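FdxN element excision controlling factor protein (Anabaena variabilis, PDB 2OKF) probably binds nucleic acid and, as a member of the XisH family, probably takes part in controlling excision of the fdxN element. Local coordinates at residues Y97-L102 with L126-E131; V12-K17 with E131-F136. One frame throughout, in Å; residues are numbered along the deposited sequence.

Contact 1. Residues Y97-L102 with L126-E131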
loop_
_atom_site.group_PDB
_atom_site.type_symbol
_atom_site.label_atom_id
_atom_site.label_comp_id
_atom_site.label_asym_id
_atom_site.label_seq_id
_atom_site.Cartn_x
_atom_site.Cartn_y
_atom_site.Cartn_z
ATOM N N TYR A 97 -9.830 4.405 9.709
ATOM C CA TYR A 97 -8.789 5.346 10.120
ATOM C C TYR A 97 -7.453 4.616 10.290
ATOM O O TYR A 97 -7.442 3.492 10.796
ATOM C CB TYR A 97 -9.151 6.019 11.478
ATOM C CG TYR A 97 -10.303 6.937 11.365
ATOM C CD1 TYR A 97 -11.604 6.419 11.408
ATOM C CD2 TYR A 97 -10.141 8.308 11.157
ATOM C CE1 TYR A 97 -12.693 7.227 11.232
ATOM C CE2 TYR A 97 -11.248 9.128 10.972
ATOM C CZ TYR A 97 -12.516 8.581 11.002
ATOM O OH TYR A 97 -13.641 9.390 10.835
ATOM N N LEU A 98 -6.374 5.282 9.904
ATOM C CA LEU A 98 -4.997 4.821 10.193
ATOM C C LEU A 98 -4.629 5.448 11.516
ATOM O O LEU A 98 -4.548 6.680 11.628
ATOM C CB LEU A 98 -4.031 5.235 9.109
ATOM C CG LEU A 98 -2.577 4.894 9.347
ATOM C CD1 LEU A 98 -2.381 3.399 9.316
ATOM C CD2 LEU A 98 -1.743 5.571 8.294
ATOM N N ALA A 99 -4.327 4.622 12.510
ATOM C CA ALA A 99 -3.898 5.141 13.833
ATOM C C ALA A 99 -2.373 5.298 13.830
ATOM O O ALA A 99 -1.663 4.360 13.544
ATOM C CB ALA A 99 -4.324 4.204 14.945
ATOM N N VAL A 100 -1.908 6.504 14.117
ATOM C CA VAL A 100 -0.511 6.905 14.057
ATOM C C VAL A 100 -0.094 7.488 15.438
ATOM O O VAL A 100 -0.809 8.341 15.935
ATOM C CB VAL A 100 -0.426 8.083 12.994
ATOM C CG1 VAL A 100 0.990 8.573 12.766
ATOM C CG2 VAL A 100 -1.050 7.692 11.644
ATOM N N PRO A 101 1.045 7.120 15.978
ATOM C CA PRO A 101 1.511 7.835 17.180
ATOM C C PRO A 101 1.778 9.311 16.922
ATOM O O PRO A 101 2.146 9.719 15.819
ATOM C CB PRO A 101 2.814 7.107 17.518
ATOM C CG PRO A 101 2.656 5.766 16.953
ATOM C CD PRO A 101 1.938 5.976 15.670
ATOM N N LEU A 102 1.588 10.133 17.931
ATOM C CA LEU A 102 1.808 11.549 17.819
ATOM C C LEU A 102 3.227 11.861 17.413
ATOM O O LEU A 102 3.447 12.794 16.660
ATOM C CB LEU A 102 1.534 12.218 19.160
ATOM C CG LEU A 102 1.609 13.737 19.176
ATOM C CD1 LEU A 102 0.821 14.433 18.069
ATOM C CD2 LEU A 102 1.159 14.215 20.594
ATOM N N LEU A 126 -6.128 8.669 12.960
ATOM C CA LEU A 126 -6.394 8.771 14.399
ATOM C C LEU A 126 -4.996 8.949 14.988
ATOM O O LEU A 126 -4.197 8.020 15.000
ATOM C CB LEU A 126 -7.071 7.524 14.951
ATOM C CG LEU A 126 -7.479 7.443 16.410
ATOM C CD1 LEU A 126 -8.120 6.065 16.693
ATOM C CD2 LEU A 126 -6.363 7.656 17.357
ATOM N N VAL A 127 -4.692 10.163 15.471
ATOM C CA VAL A 127 -3.378 10.436 16.050
ATOM C C VAL A 127 -3.516 10.260 17.552
ATOM O O VAL A 127 -4.362 10.901 18.202
ATOM C CB VAL A 127 -2.915 11.861 15.748
ATOM C CG1 VAL A 127 -1.548 12.092 16.256
ATOM C CG2 VAL A 127 -2.918 12.112 14.215
ATOM N N TYR A 128 -2.716 9.350 18.068
ATOM C CA TYR A 128 -2.775 8.986 19.500
ATOM C C TYR A 128 -1.447 9.191 20.180
ATOM O O TYR A 128 -0.417 9.046 19.590
ATOM C CB TYR A 128 -3.261 7.553 19.702
ATOM C CG TYR A 128 -2.378 6.454 19.191
ATOM C CD1 TYR A 128 -2.344 6.093 17.840
ATOM C CD2 TYR A 128 -1.569 5.723 20.055
ATOM C CE1 TYR A 128 -1.554 5.105 17.411
ATOM C CE2 TYR A 128 -0.750 4.742 19.627
ATOM C CZ TYR A 128 -0.742 4.399 18.290
ATOM O OH TYR A 128 0.071 3.371 17.844
ATOM N N ASP A 129 -1.513 9.610 21.433
ATOM C CA ASP A 129 -0.356 9.800 22.275
ATOM C C ASP A 129 -0.099 8.479 22.979
ATOM O O ASP A 129 -0.929 7.967 23.729
ATOM C CB ASP A 129 -0.624 10.909 23.274
ATOM C CG ASP A 129 0.579 11.227 24.092
ATOM O OD1 ASP A 129 0.992 10.386 24.922
ATOM O OD2 ASP A 129 1.128 12.328 23.888
ATOM N N VAL A 130 1.064 7.910 22.736
ATOM C CA VAL A 130 1.361 6.577 23.256
ATOM C C VAL A 130 1.531 6.510 24.775
ATOM O O VAL A 130 0.943 5.642 25.458
ATOM C CB VAL A 130 2.630 6.008 22.554
ATOM C CG1 VAL A 130 3.092 4.727 23.224
ATOM C CG2 VAL A 130 2.372 5.808 21.056
ATOM N N GLU A 131 2.326 7.421 25.333
ATOM C CA GLU A 131 2.626 7.393 26.763
ATOM C C GLU A 131 1.373 7.637 27.603
ATOM O O GLU A 131 1.163 6.987 28.622
ATOM C CB GLU A 131 3.708 8.420 27.096
ATOM C CG GLU A 131 4.112 8.427 28.556
ATOM C CD GLU A 131 5.290 9.366 28.868
ATOM O OE1 GLU A 131 5.649 10.210 28.012
ATOM O OE2 GLU A 131 5.848 9.258 29.991
#
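L98 and V100 meet L126 and Y128 through a ladder of backbone hydrogen bonds, a worked example of parallel strand pairing. L126 N donates to L98 O (2.9 Å), V100 N to L126 O (2.9 Å) and Y128 N to V100 O (3.0 Å). Beyond it L102 N, opening helix 102-106 after P101 at the N-cap position, reaches Y128 O at 2.8 Å with a bent N-H...O angle of 137°. CA-H...O contacts such as A99 CA to L126 O (3.1 Å) add to the ladder. The aromatic contribution comes from Y128, whose chi1 of 66°, with CG between backbone N and carbonyl carbon, lays the ring alongside P101. P101 CA stands over one ring face, 4.2 Å from the centroid, a CH-pi contact, and the hydroxyl OH hydrogen-bonds to K61 O. A smaller alanine here would probably leave P101 CA without the ring face it packs against and K61 O without that hydroxyl. Among aliphatic groups, L102 CD1 meets V127 CG1 at 3.8 Å, while A99 and L126, on one face of the sheet, both touch V58 of strand 54-60. Helices 102-106 and 112-120 join these parallel strands, completing a beta-alpha-beta crossover in the mixed sheet of a PDDEXK-clan fold.

Contact 2. Residues V12-K17 with E131-F136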
loop_
_atom_site.group_PDB
_atom_site.type_symbol
_atom_site.label_atom_id
_atom_site.label_comp_id
_atom_site.label_asym_id
_atom_site.label_seq_id
_atom_site.Cartn_x
_atom_site.Cartn_y
_atom_site.Cartn_z
ATOM N N VAL A 12 -4.206 1.877 21.742
ATOM C CA VAL A 12 -5.263 2.506 20.947
ATOM C C VAL A 12 -6.642 2.155 21.490
ATOM O O VAL A 12 -7.541 2.996 21.535
ATOM C CB VAL A 12 -5.111 2.162 19.431
ATOM C CG1 VAL A 12 -6.284 2.736 18.659
ATOM C CG2 VAL A 12 -3.798 2.698 18.921
ATOM N N LYS A 13 -6.836 0.915 21.911
ATOM C CA LYS A 13 -8.104 0.524 22.507
ATOM C C LYS A 13 -8.381 1.352 23.740
ATOM O O LYS A 13 -9.494 1.803 23.962
ATOM C CB LYS A 13 -8.122 -0.976 22.825
ATOM C CG LYS A 13 -8.224 -1.829 21.614
ATOM C CD LYS A 13 -8.006 -3.321 21.870
ATOM C CE LYS A 13 -9.083 -3.948 22.699
ATOM N NZ LYS A 13 -8.921 -5.469 22.655
ATOM N N THR A 14 -7.354 1.529 24.576
ATOM C CA THR A 14 -7.463 2.327 25.788
ATOM C C THR A 14 -7.832 3.765 25.452
ATOM O O THR A 14 -8.770 4.320 26.055
ATOM C CB THR A 14 -6.178 2.243 26.598
ATOM O OG1 THR A 14 -6.088 0.895 27.103
ATOM C CG2 THR A 14 -6.158 3.228 27.773
ATOM N N ALA A 15 -7.146 4.333 24.466
ATOM C CA ALA A 15 -7.396 5.707 24.037
ATOM C C ALA A 15 -8.828 5.855 23.529
ATOM O O ALA A 15 -9.524 6.806 23.859
ATOM C CB ALA A 15 -6.412 6.084 22.999
ATOM N N LEU A 16 -9.271 4.888 22.722
ATOM C CA LEU A 16 -10.650 4.891 22.229
ATOM C C LEU A 16 -11.657 4.864 23.394
ATOM O O LEU A 16 -12.607 5.673 23.433
ATOM C CB LEU A 16 -10.904 3.692 21.297
ATOM C CG LEU A 16 -10.333 3.844 19.890
ATOM C CD1 LEU A 16 -10.264 2.502 19.178
ATOM C CD2 LEU A 16 -11.172 4.824 19.121
ATOM N N LYS A 17 -11.469 3.936 24.327
ATOM C CA LYS A 17 -12.426 3.821 25.427
ATOM C C LYS A 17 -12.462 5.081 26.302
ATOM O O LYS A 17 -13.537 5.466 26.769
ATOM C CB LYS A 17 -12.104 2.568 26.236
ATOM C CG LYS A 17 -12.508 1.357 25.476
ATOM C CD LYS A 17 -12.247 0.090 26.248
ATOM C CE LYS A 17 -10.802 -0.230 26.329
ATOM N NZ LYS A 17 -10.617 -1.404 27.253
ATOM N N GLU A 131 2.326 7.421 25.333
ATOM C CA GLU A 131 2.626 7.393 26.763
ATOM C C GLU A 131 1.373 7.637 27.603
ATOM O O GLU A 131 1.163 6.987 28.622
ATOM C CB GLU A 131 3.708 8.420 27.096
ATOM C CG GLU A 131 4.112 8.427 28.556
ATOM C CD GLU A 131 5.290 9.366 28.868
ATOM O OE1 GLU A 131 5.649 10.210 28.012
ATOM O OE2 GLU A 131 5.848 9.258 29.991
ATOM N N GLN A 132 0.547 8.584 27.188
ATOM C CA GLN A 132 -0.648 8.901 27.959
ATOM C C GLN A 132 -1.871 8.098 27.568
ATOM O O GLN A 132 -2.869 8.098 28.279
ATOM C CB GLN A 132 -0.950 10.388 27.846
ATOM C CG GLN A 132 0.113 11.259 28.442
ATOM C CD GLN A 132 0.470 10.855 29.831
ATOM O OE1 GLN A 132 -0.416 10.534 30.656
ATOM N NE2 GLN A 132 1.765 10.883 30.134
ATOM N N GLU A 133 -1.782 7.417 26.427
ATOM C CA GLU A 133 -2.845 6.563 25.901
ATOM C C GLU A 133 -4.138 7.327 25.700
ATOM O O GLU A 133 -5.178 6.957 26.231
ATOM C CB GLU A 133 -3.070 5.351 26.801
ATOM C CG GLU A 133 -1.765 4.656 27.220
ATOM C CD GLU A 133 -1.978 3.276 27.788
ATOM O OE1 GLU A 133 -2.801 2.520 27.251
ATOM O OE2 GLU A 133 -1.275 2.923 28.759
ATOM N N VAL A 134 -4.046 8.393 24.911
ATOM C CA VAL A 134 -5.205 9.239 24.606
ATOM C C VAL A 134 -5.245 9.537 23.105
ATOM O O VAL A 134 -4.201 9.522 22.422
ATOM C CB VAL A 134 -5.150 10.579 25.386
ATOM C CG1 VAL A 134 -5.250 10.337 26.884
ATOM C CG2 VAL A 134 -3.907 11.403 25.034
ATOM N N ILE A 135 -6.436 9.871 22.643
ATOM C CA ILE A 135 -6.624 10.344 21.267
ATOM C C ILE A 135 -6.365 11.855 21.261
ATOM O O ILE A 135 -6.996 12.641 21.991
ATOM C CB ILE A 135 -8.055 10.081 20.767
ATOM C CG1 ILE A 135 -8.342 8.557 20.770
ATOM C CG2 ILE A 135 -8.239 10.694 19.404
ATOM C CD1 ILE A 135 -9.640 8.160 20.188
ATOM N N PHE A 136 -5.376 12.236 20.489
ATOM C CA PHE A 136 -5.029 13.638 20.284
ATOM C C PHE A 136 -5.856 14.310 19.201
ATOM O O PHE A 136 -6.353 15.415 19.393
ATOM C CB PHE A 136 -3.540 13.781 19.950
ATOM C CG PHE A 136 -3.159 15.159 19.485
ATOM C CD1 PHE A 136 -3.338 16.257 20.286
ATOM C CD2 PHE A 136 -2.696 15.350 18.190
ATOM C CE1 PHE A 136 -2.976 17.524 19.854
ATOM C CE2 PHE A 136 -2.372 16.601 17.751
ATOM C CZ PHE A 136 -2.513 17.684 18.562
HETATM O O HOH W 1 -3.311 -0.100 27.288
HETATM O O HOH W 2 -8.598 9.374 24.482
#
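A15 O accepts a hydrogen bond of 2.8 Å from a water that in turn accepts from I135 N at 2.9 Å, bridging the two backbones. The N-H of I135, near the entry of strand 134-139, is thus linked through the water to the helix carbonyl. A15 is also the close point of the crossing: its small CB presses on the strand backbone, 3.6 Å from V134 C, so helix and strand axes come within 6.6 Å at an angle of 77°. Its CA makes a CA-H...O contact of 3.4 Å with E133 O, which also accepts a hydrogen bond from K18 NZ. E133 and V134 both face D129, forming a G1 beta bulge in the hairpin formed by strands 125-129 and 134-139; E133 accordingly takes the left-handed backbone conformation (phi 58°). In one of its two conformers, E133 lays OE1 beside T14 CB and CG2, and a second water joins OE1 to T14 OG1, a hydroxyl also hydrogen-bonded to E10 O. Apolar packing rests on I135, whose CG1 stands anti to the carbonyl carbon (chi1 -61°) and meets A15 CB at 3.8 Å. Beyond it, I135 CD1 meets L16 CD2 at 3.8 Å, the two side chains crossing, and L16 continues onto I56 and W21.

In the fold
The two contacts have centres about 8 Å apart, on the same side of the chain's centre, and share E131 in the turn between strands 125-129 and 134-139. Along the chain, helix 6-18 supplies the first segment of contact 2, both segments of contact 1 follow, and the hairpin's second strand closes contact 2. V127 O to F136 N (2.8 Å) and D129 N to V134 O (2.9 Å), both probable hydrogen bonds, tie the two together. V12 of the helix also packs on Y128. Contact 1 joins two parallel strands of the six-stranded sheet, whereas contact 2 fastens the N-terminal helix against strand 134-139, at one edge of the sheet within this chain, bringing sequence-distant parts into one domain.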